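Local coordinates for protein beta-glucuronidase (uncultured Clostridium sp., PDB 6U7J) that probably hydrolyses beta-glucuronide conjugates as a family 2 glycoside hydrolase of the gut microbiome, an activity linked to the reactivation of estrogens, at residues G120-E125 against K393-E398; C151-H156 against F176-Y181; V409-I414 against F462-I467. One frame throughout, in Å; residues are numbered along the deposited sequence.

Contact 1 (G120-E125 against K393-E398); sequences GFLPFE and KQVLKE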
loop_
_atom_site.group_PDB
_atom_site.type_symbol
_atom_site.label_atom_id
_atom_site.label_comp_id
_atom_site.label_asym_id
_atom_site.label_seq_id
_atom_site.Cartn_x
_atom_site.Cartn_y
_atom_site.Cartn_z
ATOM N N GLY B 120 18.220 24.459 -19.286
ATOM C CA GLY B 120 17.027 24.409 -18.473
ATOM C C GLY B 120 17.160 24.697 -16.992
ATOM O O GLY B 120 16.151 24.638 -16.278
ATOM N N PHE B 121 18.357 25.011 -16.485
ATOM C CA PHE B 121 18.512 25.058 -15.035
ATOM C C PHE B 121 19.327 26.250 -14.536
ATOM O O PHE B 121 19.816 26.212 -13.400
ATOM C CB PHE B 121 19.134 23.749 -14.550
ATOM C CG PHE B 121 18.329 22.553 -14.938
ATOM C CD1 PHE B 121 17.219 22.193 -14.203
ATOM C CD2 PHE B 121 18.630 21.847 -16.082
ATOM C CE1 PHE B 121 16.438 21.116 -14.573
ATOM C CE2 PHE B 121 17.854 20.762 -16.465
ATOM C CZ PHE B 121 16.755 20.398 -15.710
ATOM N N LEU B 122 19.465 27.311 -15.328
ATOM C CA LEU B 122 20.240 28.484 -14.932
ATOM C C LEU B 122 19.535 29.744 -15.416
ATOM O O LEU B 122 18.918 29.737 -16.484
ATOM C CB LEU B 122 21.672 28.432 -15.495
ATOM C CG LEU B 122 22.615 27.477 -14.762
ATOM C CD1 LEU B 122 23.857 27.201 -15.601
ATOM C CD2 LEU B 122 22.995 28.053 -13.412
ATOM N N PRO B 123 19.597 30.827 -14.649
ATOM C CA PRO B 123 18.775 32.002 -14.958
ATOM C C PRO B 123 19.269 32.766 -16.176
ATOM O O PRO B 123 20.400 32.611 -16.640
ATOM C CB PRO B 123 18.910 32.859 -13.699
ATOM C CG PRO B 123 20.276 32.528 -13.182
ATOM C CD PRO B 123 20.445 31.045 -13.464
ATOM N N PHE B 124 18.386 33.620 -16.687
ATOM C CA PHE B 124 18.741 34.572 -17.729
ATOM C C PHE B 124 17.842 35.790 -17.584
ATOM O O PHE B 124 16.830 35.759 -16.876
ATOM C CB PHE B 124 18.638 33.956 -19.132
ATOM C CG PHE B 124 17.267 33.414 -19.473
ATOM C CD1 PHE B 124 16.864 32.157 -19.022
ATOM C CD2 PHE B 124 16.398 34.142 -20.271
ATOM C CE1 PHE B 124 15.611 31.644 -19.350
ATOM C CE2 PHE B 124 15.134 33.639 -20.609
ATOM C CZ PHE B 124 14.739 32.389 -20.144
ATOM N N GLU B 125 18.233 36.887 -18.231
ATOM C CA GLU B 125 17.451 38.101 -18.088
ATOM C C GLU B 125 17.548 38.944 -19.357
ATOM O O GLU B 125 18.379 38.704 -20.236
ATOM C CB GLU B 125 17.877 38.894 -16.833
ATOM C CG GLU B 125 19.325 39.298 -16.790
ATOM C CD GLU B 125 19.693 40.084 -15.529
ATOM O OE1 GLU B 125 19.075 39.888 -14.455
ATOM O OE2 GLU B 125 20.608 40.918 -15.621
ATOM N N LYS B 393 31.463 24.144 -21.347
ATOM C CA LYS B 393 32.222 25.232 -20.728
ATOM C C LYS B 393 31.332 26.438 -20.438
ATOM O O LYS B 393 31.438 27.060 -19.373
ATOM C CB LYS B 393 33.381 25.661 -21.632
ATOM C CG LYS B 393 34.419 24.598 -21.920
ATOM C CD LYS B 393 35.648 25.253 -22.540
ATOM C CE LYS B 393 36.330 24.348 -23.537
ATOM N NZ LYS B 393 37.432 25.071 -24.248
ATOM N N GLN B 394 30.450 26.790 -21.376
ATOM C CA GLN B 394 29.591 27.946 -21.149
ATOM C C GLN B 394 28.646 27.727 -19.970
ATOM O O GLN B 394 28.351 28.671 -19.227
ATOM C CB GLN B 394 28.813 28.278 -22.421
ATOM C CG GLN B 394 29.720 28.628 -23.590
ATOM C CD GLN B 394 28.961 28.813 -24.894
ATOM O OE1 GLN B 394 27.880 28.241 -25.087
ATOM N NE2 GLN B 394 29.520 29.618 -25.801
ATOM N N VAL B 395 28.146 26.500 -19.778
ATOM C CA VAL B 395 27.249 26.282 -18.641
ATOM C C VAL B 395 28.031 26.349 -17.333
ATOM O O VAL B 395 27.527 26.849 -16.318
ATOM C CB VAL B 395 26.488 24.953 -18.803
ATOM C CG1 VAL B 395 25.790 24.558 -17.506
ATOM C CG2 VAL B 395 25.470 25.077 -19.934
ATOM N N LEU B 396 29.285 25.897 -17.343
ATOM C CA LEU B 396 30.150 26.063 -16.174
ATOM C C LEU B 396 30.408 27.533 -15.869
ATOM O O LEU B 396 30.426 27.944 -14.699
ATOM C CB LEU B 396 31.465 25.342 -16.412
ATOM C CG LEU B 396 31.394 23.849 -16.136
ATOM C CD1 LEU B 396 32.576 23.207 -16.809
ATOM C CD2 LEU B 396 31.386 23.566 -14.611
ATOM N N LYS B 397 30.649 28.333 -16.911
ATOM C CA LYS B 397 30.799 29.775 -16.744
ATOM C C LYS B 397 29.574 30.375 -16.061
ATOM O O LYS B 397 29.697 31.153 -15.103
ATOM C CB LYS B 397 31.034 30.412 -18.121
ATOM C CG LYS B 397 31.047 31.937 -18.161
ATOM C CD LYS B 397 32.080 32.490 -17.227
ATOM C CE LYS B 397 32.405 33.942 -17.572
ATOM N NZ LYS B 397 33.250 34.533 -16.489
ATOM N N GLU B 398 28.376 30.017 -16.547
ATOM C CA GLU B 398 27.130 30.522 -15.973
ATOM C C GLU B 398 26.944 30.045 -14.531
ATOM O O GLU B 398 26.592 30.833 -13.646
ATOM C CB GLU B 398 25.944 30.072 -16.824
ATOM C CG GLU B 398 25.538 30.977 -17.986
ATOM C CD GLU B 398 24.334 30.401 -18.727
ATOM O OE1 GLU B 398 24.533 29.446 -19.516
ATOM O OE2 GLU B 398 23.186 30.859 -18.494
HETATM O O HOH W 1 22.842 31.955 -15.962
#
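The loop 120-123 and the start of strand 124-127 pass alongside helix 393-398 without a single direct hydrogen bond, and the closest CA atoms, those of Leu-122 and Glu-398, are 7.3 Å apart. This is a domain interface of the family 2 glycoside hydrolase fold: residues 120-125 run into strand 124-127 of the beta-sandwich sugar-binding domain, while 393-398 lie on helix 386-403 of the TIM barrel. Leu-122 makes most of the reach across. With CG beside the backbone N (chi1 -76°) and chi2 at 164°, its CD1 branch reaches the helix surface between two residues that lie three apart in sequence. There Leu-122 CD1 meets Glu-398 CB at 3.8 Å, and the same methyl touches Val-395 CG1, also 3.8 Å away. Val-395 O lies 3.8 Å from Leu-122 CD1 as well, so one methyl covers a patch of helix made of side chain and carbonyl together. The leucine continues onto Leu-399 and Arg-402 of the same helix.

The polar half of the contact runs through water. Glu-398 is extended beyond CG (chi2 -179°), which carries its carboxylate across to the 120-125 segment. Its OE2 also accepts a hydrogen bond from His-117 NE2, and His-117 in turn stacks on the ring of Phe-124, so the imidazole ties the carboxylate to the sandwich. A bound calcium ion lies about 6 Å from the side chain of Pro-123. Pro-123 O and Glu-398 OE2 are both acceptors and stand 3.8 Å apart; a single water bridges them by donating to both, its O 2.6 Å from Pro-123 O.

Contact 2 (C151-H156 against F176-Y181); sequences CLPVGH and FDFFNY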
loop_
_atom_site.group_PDB
_atom_site.type_symbol
_atom_site.label_atom_id
_atom_site.label_comp_id
_atom_site.label_asym_id
_atom_site.label_seq_id
_atom_site.Cartn_x
_atom_site.Cartn_y
_atom_site.Cartn_z
ATOM N N CYS B 151 23.119 19.569 -26.133
ATOM C CA CYS B 151 22.415 20.093 -24.975
ATOM C C CYS B 151 22.973 19.428 -23.726
ATOM O O CYS B 151 23.661 18.409 -23.794
ATOM C CB CYS B 151 20.911 19.826 -25.086
ATOM S SG CYS B 151 20.145 20.557 -26.560
ATOM N N LEU B 152 22.638 20.005 -22.579
ATOM C CA LEU B 152 22.945 19.420 -21.278
ATOM C C LEU B 152 21.677 19.487 -20.434
ATOM O O LEU B 152 21.215 20.596 -20.101
ATOM C CB LEU B 152 24.099 20.149 -20.592
ATOM C CG LEU B 152 25.449 20.198 -21.309
ATOM C CD1 LEU B 152 26.424 20.921 -20.419
ATOM C CD2 LEU B 152 25.985 18.802 -21.631
ATOM N N PRO B 153 21.081 18.352 -20.046
ATOM C CA PRO B 153 21.485 16.973 -20.316
ATOM C C PRO B 153 21.482 16.605 -21.791
ATOM O O PRO B 153 20.833 17.240 -22.606
ATOM C CB PRO B 153 20.427 16.143 -19.564
ATOM C CG PRO B 153 19.890 17.057 -18.519
ATOM C CD PRO B 153 19.900 18.420 -19.167
ATOM N N VAL B 154 22.204 15.553 -22.106
ATOM C CA VAL B 154 22.372 15.097 -23.478
ATOM C C VAL B 154 21.175 14.234 -23.868
ATOM O O VAL B 154 20.685 13.429 -23.065
ATOM C CB VAL B 154 23.709 14.333 -23.584
ATOM C CG1 VAL B 154 23.723 13.367 -24.732
ATOM C CG2 VAL B 154 24.884 15.328 -23.682
ATOM N N GLY B 155 20.685 14.401 -25.097
ATOM C CA GLY B 155 19.676 13.494 -25.635
ATOM C C GLY B 155 19.736 13.429 -27.148
ATOM O O GLY B 155 20.682 13.949 -27.737
ATOM N N HIS B 156 18.775 12.775 -27.800
ATOM C CA HIS B 156 18.652 12.907 -29.248
ATOM C C HIS B 156 17.253 12.484 -29.672
ATOM O O HIS B 156 16.552 11.780 -28.941
ATOM C CB HIS B 156 19.726 12.097 -29.995
ATOM C CG HIS B 156 19.593 10.615 -29.839
ATOM N ND1 HIS B 156 20.111 9.929 -28.759
ATOM C CD2 HIS B 156 19.019 9.683 -30.637
ATOM C CE1 HIS B 156 19.845 8.640 -28.890
ATOM N NE2 HIS B 156 19.185 8.464 -30.022
ATOM N N PHE B 176 19.504 9.351 -19.220
ATOM C CA PHE B 176 19.434 9.669 -17.805
ATOM C C PHE B 176 18.112 9.158 -17.227
ATOM O O PHE B 176 17.132 8.930 -17.941
ATOM C CB PHE B 176 19.598 11.175 -17.557
ATOM C CG PHE B 176 18.640 12.047 -18.340
ATOM C CD1 PHE B 176 17.353 12.280 -17.881
ATOM C CD2 PHE B 176 19.045 12.658 -19.523
ATOM C CE1 PHE B 176 16.476 13.081 -18.604
ATOM C CE2 PHE B 176 18.169 13.470 -20.247
ATOM C CZ PHE B 176 16.895 13.686 -19.790
ATOM N N ASP B 177 18.121 8.957 -15.912
ATOM C CA ASP B 177 16.976 8.390 -15.204
ATOM C C ASP B 177 15.753 9.294 -15.310
ATOM O O ASP B 177 14.722 8.929 -15.903
ATOM C CB ASP B 177 17.354 8.191 -13.729
ATOM C CG ASP B 177 16.777 6.909 -13.150
ATOM O OD1 ASP B 177 17.017 6.611 -11.951
ATOM O OD2 ASP B 177 16.057 6.207 -13.902
ATOM N N PHE B 178 15.891 10.512 -14.794
ATOM C CA PHE B 178 14.780 11.304 -14.301
ATOM C C PHE B 178 13.895 11.788 -15.440
ATOM O O PHE B 178 14.344 11.949 -16.579
ATOM C CB PHE B 178 15.315 12.483 -13.479
ATOM C CG PHE B 178 16.377 13.319 -14.190
ATOM C CD1 PHE B 178 17.725 12.945 -14.160
ATOM C CD2 PHE B 178 16.027 14.509 -14.849
ATOM C CE1 PHE B 178 18.697 13.721 -14.785
ATOM C CE2 PHE B 178 16.991 15.300 -15.479
ATOM C CZ PHE B 178 18.331 14.913 -15.448
ATOM N N PHE B 179 12.616 12.005 -15.115
ATOM C CA PHE B 179 11.626 12.401 -16.110
ATOM C C PHE B 179 11.985 13.758 -16.724
ATOM O O PHE B 179 12.393 14.688 -16.023
ATOM C CB PHE B 179 10.236 12.452 -15.462
ATOM C CG PHE B 179 9.115 12.575 -16.449
ATOM C CD1 PHE B 179 8.649 13.831 -16.840
ATOM C CD2 PHE B 179 8.550 11.451 -17.008
ATOM C CE1 PHE B 179 7.629 13.957 -17.766
ATOM C CE2 PHE B 179 7.509 11.565 -17.949
ATOM C CZ PHE B 179 7.057 12.822 -18.331
ATOM N N ASN B 180 11.834 13.877 -18.046
ATOM C CA ASN B 180 12.207 15.115 -18.739
ATOM C C ASN B 180 11.101 16.166 -18.608
ATOM O O ASN B 180 10.478 16.581 -19.585
ATOM C CB ASN B 180 12.541 14.838 -20.203
ATOM C CG ASN B 180 13.296 16.006 -20.869
ATOM O OD1 ASN B 180 14.086 16.704 -20.220
ATOM N ND2 ASN B 180 13.046 16.218 -22.156
ATOM N N TYR B 181 10.865 16.587 -17.356
ATOM C CA TYR B 181 9.875 17.619 -17.062
ATOM C C TYR B 181 10.231 18.920 -17.766
ATOM O O TYR B 181 11.404 19.293 -17.863
ATOM C CB TYR B 181 9.803 17.906 -15.565
ATOM C CG TYR B 181 9.042 16.901 -14.721
ATOM C CD1 TYR B 181 7.661 16.761 -14.838
ATOM C CD2 TYR B 181 9.707 16.123 -13.781
ATOM C CE1 TYR B 181 6.973 15.868 -14.072
ATOM C CE2 TYR B 181 9.015 15.202 -12.989
ATOM C CZ TYR B 181 7.651 15.087 -13.145
ATOM O OH TYR B 181 6.962 14.207 -12.370
#
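Pro-153 lays its ring against two phenylalanines at once, Phe-176 through CB and Phe-178 through CG. Both segments are irregular loops of the sugar-binding domain, a beta-sandwich of the family 2 glycoside hydrolases, and no hydrogen bond joins them; the fit is made by the proline and the aromatic pair. Pro-153 CB comes obliquely to the Phe-176 ring, 3.6 Å from its CE2 and 3.7 Å from its CD2. Further round the proline, CG meets Phe-178 CZ at 4.1 Å, arriving at the ring edge close to its plane. A cis peptide bond joins Leu-152 to Pro-153 and turns the chain sharply just ahead of this contact.

Both phenylalanines take the crowded position, with CG between the backbone N and the carbonyl carbon (chi1 54° and 52°). In the resulting geometry Phe-176 CD1 stands 3.5 Å above the Phe-178 plane, over its centre, with the two rings tilted by about 28°. The backbone N of Phe-178 lies in the plane of the Phe-176 ring, at its edge, so the second residue borders the first ring with its main chain as well as supporting it with its own ring.

Around the site, Phe-174 stacks with Phe-176, and Tyr-342 makes a T-shaped contact with Phe-178. Asp-177 bridges to Arg-564, and backbone bonds run from Val-154 to Val-366 and from Phe-179 to Met-557, so the two loops rest on the loops of the TIM barrel domain. Near the ring atoms that Pro-153 touches, a carbonyl comes in at the edge: Val-154 O lies in the ring plane, 3.8 Å from Phe-176 CE2 and 4.0 Å from Phe-176 CD2.

Contact 3 (V409-I414 against F462-I467); sequences VVMWSI and FDVVCI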
loop_
_atom_site.group_PDB
_atom_site.type_symbol
_atom_site.label_atom_id
_atom_site.label_comp_id
_atom_site.label_asym_id
_atom_site.label_seq_id
_atom_site.Cartn_x
_atom_site.Cartn_y
_atom_site.Cartn_z
ATOM N N VAL B 409 28.885 26.199 -1.219
ATOM C CA VAL B 409 29.470 25.408 -2.295
ATOM C C VAL B 409 30.944 25.142 -2.010
ATOM O O VAL B 409 31.757 26.068 -2.009
ATOM C CB VAL B 409 29.299 26.091 -3.649
ATOM C CG1 VAL B 409 30.063 25.337 -4.754
ATOM C CG2 VAL B 409 27.831 26.182 -3.975
ATOM N N VAL B 410 31.313 23.875 -1.777
ATOM C CA VAL B 410 32.713 23.560 -1.524
ATOM C C VAL B 410 33.350 22.782 -2.654
ATOM O O VAL B 410 34.566 22.516 -2.598
ATOM C CB VAL B 410 32.902 22.822 -0.187
ATOM C CG1 VAL B 410 32.230 23.618 0.937
ATOM C CG2 VAL B 410 32.374 21.376 -0.274
ATOM N N MET B 411 32.601 22.442 -3.698
ATOM C CA MET B 411 33.178 21.641 -4.764
ATOM C C MET B 411 32.265 21.705 -5.981
ATOM O O MET B 411 31.046 21.821 -5.840
ATOM C CB MET B 411 33.384 20.187 -4.300
ATOM C CG MET B 411 34.091 19.286 -5.316
ATOM S SD MET B 411 34.904 17.838 -4.574
ATOM C CE MET B 411 33.521 17.047 -3.757
ATOM N N TRP B 412 32.871 21.658 -7.175
ATOM C CA TRP B 412 32.132 21.614 -8.431
ATOM C C TRP B 412 32.183 20.195 -8.965
ATOM O O TRP B 412 33.264 19.613 -9.064
ATOM C CB TRP B 412 32.708 22.555 -9.501
ATOM C CG TRP B 412 32.884 23.993 -9.095
ATOM C CD1 TRP B 412 34.059 24.633 -8.897
ATOM C CD2 TRP B 412 31.854 24.968 -8.872
ATOM N NE1 TRP B 412 33.837 25.936 -8.534
ATOM C CE2 TRP B 412 32.492 26.173 -8.510
ATOM C CE3 TRP B 412 30.453 24.936 -8.924
ATOM C CZ2 TRP B 412 31.787 27.337 -8.201
ATOM C CZ3 TRP B 412 29.750 26.090 -8.615
ATOM C CH2 TRP B 412 30.419 27.277 -8.262
ATOM N N SER B 413 31.028 19.648 -9.325
ATOM C CA SER B 413 30.985 18.407 -10.076
ATOM C C SER B 413 30.635 18.750 -11.513
ATOM O O SER B 413 29.622 19.409 -11.761
ATOM C CB SER B 413 29.972 17.417 -9.499
ATOM O OG SER B 413 29.735 16.384 -10.431
ATOM N N ILE B 414 31.464 18.300 -12.454
ATOM C CA ILE B 414 31.361 18.753 -13.835
ATOM C C ILE B 414 30.621 17.773 -14.719
ATOM O O ILE B 414 30.360 18.099 -15.892
ATOM C CB ILE B 414 32.756 19.028 -14.434
ATOM C CG1 ILE B 414 33.564 17.738 -14.459
ATOM C CG2 ILE B 414 33.466 20.117 -13.629
ATOM C CD1 ILE B 414 34.759 17.788 -15.384
ATOM N N PHE B 462 40.694 15.170 -11.494
ATOM C CA PHE B 462 39.859 15.647 -10.399
ATOM C C PHE B 462 40.669 15.754 -9.116
ATOM O O PHE B 462 41.725 15.140 -8.968
ATOM C CB PHE B 462 38.661 14.712 -10.164
ATOM C CG PHE B 462 37.777 14.534 -11.365
ATOM C CD1 PHE B 462 37.648 15.544 -12.313
ATOM C CD2 PHE B 462 37.062 13.360 -11.539
ATOM C CE1 PHE B 462 36.823 15.381 -13.421
ATOM C CE2 PHE B 462 36.233 13.191 -12.639
ATOM C CZ PHE B 462 36.118 14.199 -13.584
ATOM N N ASP B 463 40.146 16.538 -8.178
ATOM C CA ASP B 463 40.716 16.629 -6.842
ATOM C C ASP B 463 40.127 15.598 -5.889
ATOM O O ASP B 463 40.795 15.193 -4.926
ATOM C CB ASP B 463 40.509 18.040 -6.294
ATOM C CG ASP B 463 41.045 19.111 -7.249
ATOM O OD1 ASP B 463 42.258 19.070 -7.555
ATOM O OD2 ASP B 463 40.267 19.970 -7.720
ATOM N N VAL B 464 38.894 15.160 -6.136
ATOM C CA VAL B 464 38.259 14.086 -5.380
ATOM C C VAL B 464 37.714 13.084 -6.378
ATOM O O VAL B 464 37.213 13.470 -7.440
ATOM C CB VAL B 464 37.132 14.621 -4.465
ATOM C CG1 VAL B 464 36.362 13.467 -3.805
ATOM C CG2 VAL B 464 37.702 15.548 -3.412
ATOM N N VAL B 465 37.840 11.798 -6.061
ATOM C CA VAL B 465 37.247 10.744 -6.885
ATOM C C VAL B 465 35.884 10.384 -6.310
ATOM O O VAL B 465 35.757 10.104 -5.105
ATOM C CB VAL B 465 38.170 9.515 -6.955
ATOM C CG1 VAL B 465 37.450 8.348 -7.640
ATOM C CG2 VAL B 465 39.445 9.857 -7.688
ATOM N N CYS B 466 34.870 10.385 -7.170
ATOM C CA CYS B 466 33.477 10.166 -6.783
ATOM C C CYS B 466 32.958 8.978 -7.583
ATOM O O CYS B 466 33.016 8.998 -8.818
ATOM C CB CYS B 466 32.652 11.422 -7.070
ATOM S SG CYS B 466 32.967 12.781 -5.926
ATOM N N ILE B 467 32.468 7.946 -6.901
ATOM C CA ILE B 467 32.006 6.743 -7.583
ATOM C C ILE B 467 30.558 6.448 -7.210
ATOM O O ILE B 467 30.148 6.601 -6.051
ATOM C CB ILE B 467 32.911 5.521 -7.291
ATOM C CG1 ILE B 467 32.791 5.069 -5.828
ATOM C CG2 ILE B 467 34.361 5.853 -7.631
ATOM C CD1 ILE B 467 33.557 3.802 -5.516
#
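Met-411 sends CG anti to its backbone N (chi1 -175°) and continues nearly straight at chi2 (157°), which carries SD to Val-464; chi3 then sets only the direction of CE. In Ile-414, chi1 of 62° places CG1 between the backbone N and the carbonyl carbon, and the chain then extends toward the ring of Phe-462. The strand 409-414 thus reaches 462-467 with two separate apolar contacts and no hydrogen bond.

Met-411 SD lies 3.8 Å from Val-464 CG2 and 3.9 Å from Val-464 CB, the two side chains crossing at about a right angle. Ile-414 makes the other contact through the end of its chain: CD1 is 3.7 Å from Phe-462 CE1, approaching the ring obliquely, and Ile-414 CG1 stands 4.2 Å from the same ring atom. The CA atoms of Met-411 and Val-464 are 9.1 Å apart, too far for neighbouring strands.

In the TIM barrel, strand 445-449 runs between strands 409-416 and 465-468, parallel to both. Met-411 and Val-464 meet inside the barrel, where Ile-503 of strand 502-506 touches both and Ile-360 of strand 358-362 touches the methionine. Ile-414 and Phe-462 meet on the outside, beneath helix 424-439, whose Thr-433 touches both side chains; this helix makes the beta-alpha-beta crossover from strand 409-416 to 445-449.

Contact 1 joins the sugar-binding domain to the TIM barrel, contact 2 lies within the former and contact 3 within the latter. Along the chain, contact 2 is nested inside the long loop closed by contact 1, and contact 3 follows. Their centres are 16 Å (1 and 2), 19 Å (1 and 3) and 21 Å (2 and 3) apart. Contact 1 touches both others through helix 386-403, which precedes strand 409-416: Val-395 CG2 packs on Leu-152 CD1 at 4.3 Å, and Leu-396 CD2 on Ile-414 CG2 at 4.1 Å, so that one helix touches a loop of the sugar-binding domain on one hand and barrel strand 409-416 on the other.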